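Local structure of GCN5-related N-acetyltransferase (Anabaena variabilis, 2OZG) at residues Leu379-Thr382 and Gln383-Gly387. The protein binds coenzyme A and probably transfers acetyl groups to amines, perhaps those of aminoglycosides, as a member of the GNAT acetyltransferase family. Residues are numbered along the deposited sequence; the frame is centred on the assembly and turned at random.
Sequences LKAT and QIFAG
L379 and Q383 sit one turn apart on the last helix of the sterol-carrier-protein-like domain, where three successive i to i+4 bonds join the turn: Q383 N to L379 O, I384 N to K380 O and F385 N to A381 O. L379 O accepts Q383 N at 3.0 Å, with an N-H...O angle of 160°. With L379 CG anti to the backbone N (chi1 177°), the two side chains run at a slant to each other, Q383 NE2 lying 3.7 Å from L379 CG and near both methyls. That amide nitrogen is satisfied by L304 O of the second subunit, whose L304 side chain also packs on L379, so this face of the helix belongs to a subunit interface. With Q383 cut back to an alanine, L304 O of the second subunit is likely to lose this donor, and L379 the amide beside it. K380 CB points away from the 383-387 segment, and its NZ is held by a salt bridge with E344 and a hydrogen bond to E309 O; K380 O accepts I384 N at 2.9 Å, and I384 CG1 comes within 3.2 Å of the same oxygen. A381 CB lies 4.3 Å from F385 CD2 on the buried side, where L310 of strand 308-315 packs against A381, I384 and F385. T382 returns OG1 to L378 O, within the helix, while A386 CB approaches T382 O at 3.3 Å. The F385 ring is framed from two directions: I384 CG2 stands over the centre of one face, and A381 O, already bonded to F385 N, lies at the ring edge 3.4 Å from F385 CD2.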
ATOM      1  N   LEU A 379      19.966 -34.401 -30.089  1.00 36.32           N
ATOM      2  CA  LEU A 379      19.902 -33.592 -31.299  1.00 36.25           C
ATOM      3  C   LEU A 379      18.646 -33.898 -32.107  1.00 35.27           C
ATOM      4  O   LEU A 379      17.954 -32.998 -32.562  1.00 32.54           O
ATOM      5  CB  LEU A 379      21.157 -33.770 -32.166  1.00 38.32           C
ATOM      6  CG  LEU A 379      21.105 -32.992 -33.492  1.00 39.15           C
ATOM      7  CD1 LEU A 379      20.912 -31.515 -33.231  1.00 42.42           C
ATOM      8  CD2 LEU A 379      22.342 -33.252 -34.340  1.00 39.43           C
ATOM      9  N   LYS A 380      18.361 -35.177 -32.306  1.00 32.70           N
ATOM     10  CA  LYS A 380      17.175 -35.564 -33.043  1.00 32.58           C
ATOM     11  C   LYS A 380      15.921 -35.014 -32.355  1.00 30.13           C
ATOM     12  O   LYS A 380      15.086 -34.378 -33.004  1.00 32.62           O
ATOM     13  CB  LYS A 380      17.139 -37.081 -33.225  1.00 31.88           C
ATOM     14  CG  LYS A 380      18.265 -37.566 -34.053  1.00 29.24           C
ATOM     15  CD  LYS A 380      18.148 -39.048 -34.420  1.00 37.21           C
ATOM     16  CE  LYS A 380      18.142 -39.984 -33.176  1.00 45.56           C
ATOM     17  NZ  LYS A 380      18.429 -41.410 -33.578  1.00 45.03           N
ATOM     18  N   ALA A 381      15.817 -35.179 -31.044  1.00 28.57           N
ATOM     19  CA  ALA A 381      14.667 -34.627 -30.321  1.00 29.95           C
ATOM     20  C   ALA A 381      14.573 -33.101 -30.395  1.00 29.84           C
ATOM     21  O   ALA A 381      13.483 -32.550 -30.425  1.00 28.95           O
ATOM     22  CB  ALA A 381      14.695 -35.026 -28.917  1.00 29.46           C
ATOM     23  N   THR A 382      15.705 -32.422 -30.418  1.00 29.74           N
ATOM     24  CA  THR A 382      15.683 -30.976 -30.519  1.00 30.62           C
ATOM     25  C   THR A 382      15.119 -30.566 -31.863  1.00 30.82           C
ATOM     26  O   THR A 382      14.308 -29.660 -31.938  1.00 34.55           O
ATOM     27  CB  THR A 382      17.099 -30.403 -30.344  1.00 29.17           C
ATOM     28  OG1 THR A 382      17.593 -30.800 -29.079  1.00 28.28           O
ATOM     29  CG2 THR A 382      17.121 -28.916 -30.422  1.00 32.60           C
ATOM     30  N   GLN A 383      15.541 -31.259 -32.914  1.00 29.11           N
ATOM     31  CA  GLN A 383      15.083 -30.957 -34.257  1.00 33.41           C
ATOM     32  C   GLN A 383      13.577 -31.236 -34.396  1.00 32.98           C
ATOM     33  O   GLN A 383      12.823 -30.418 -34.956  1.00 37.37           O
ATOM     34  CB  GLN A 383      15.857 -31.824 -35.267  1.00 32.28           C
ATOM     35  CG  GLN A 383      17.362 -31.480 -35.353  1.00 37.43           C
ATOM     36  CD  GLN A 383      18.151 -32.486 -36.152  1.00 37.95           C
ATOM     37  OE1 GLN A 383      17.709 -33.626 -36.323  1.00 39.96           O
ATOM     38  NE2 GLN A 383      19.343 -32.098 -36.607  1.00 27.48           N
ATOM     39  N   ILE A 384      13.150 -32.387 -33.874  1.00 31.27           N
ATOM     40  CA  ILE A 384      11.729 -32.821 -33.947  1.00 31.57           C
ATOM     41  C   ILE A 384      10.754 -31.904 -33.223  1.00 34.14           C
ATOM     42  O   ILE A 384       9.676 -31.553 -33.764  1.00 34.56           O
ATOM     43  CB  ILE A 384      11.578 -34.271 -33.399  1.00 27.87           C
ATOM     44  CG1 ILE A 384      12.288 -35.258 -34.322  1.00 34.77           C
ATOM     45  CG2 ILE A 384      10.123 -34.729 -33.264  1.00 33.63           C
ATOM     46  CD1 ILE A 384      12.447 -36.662 -33.762  1.00 36.37           C
ATOM     47  N   PHE A 385      11.100 -31.543 -31.988  1.00 31.93           N
ATOM     48  CA  PHE A 385      10.128 -30.836 -31.128  1.00 32.07           C
ATOM     49  C   PHE A 385      10.268 -29.333 -31.053  1.00 34.25           C
ATOM     50  O   PHE A 385       9.529 -28.706 -30.321  1.00 36.56           O
ATOM     51  CB  PHE A 385      10.128 -31.434 -29.706  1.00 29.31           C
ATOM     52  CG  PHE A 385       9.647 -32.872 -29.673  1.00 33.30           C
ATOM     53  CD1 PHE A 385       8.276 -33.157 -29.781  1.00 32.86           C
ATOM     54  CD2 PHE A 385      10.544 -33.916 -29.510  1.00 30.65           C
ATOM     55  CE1 PHE A 385       7.829 -34.478 -29.808  1.00 27.34           C
ATOM     56  CE2 PHE A 385      10.104 -35.270 -29.538  1.00 31.05           C
ATOM     57  CZ  PHE A 385       8.751 -35.528 -29.678  1.00 33.84           C
ATOM     58  N   ALA A 386      11.164 -28.768 -31.847  1.00 35.94           N
ATOM     59  CA  ALA A 386      11.428 -27.312 -31.850  1.00 34.65           C
ATOM     60  C   ALA A 386      10.176 -26.597 -32.291  1.00 37.13           C
ATOM     61  O   ALA A 386       9.443 -27.101 -33.137  1.00 30.67           O
ATOM     62  CB  ALA A 386      12.566 -26.992 -32.804  1.00 34.94           C
ATOM     63  N   GLY A 387       9.928 -25.427 -31.719  1.00 34.67           N
ATOM     64  CA  GLY A 387       8.739 -24.701 -32.055  1.00 37.61           C
ATOM     65  C   GLY A 387       8.562 -23.466 -31.197  1.00 36.40           C
ATOM     66  O   GLY A 387       9.288 -23.247 -30.240  1.00 38.84           O
TER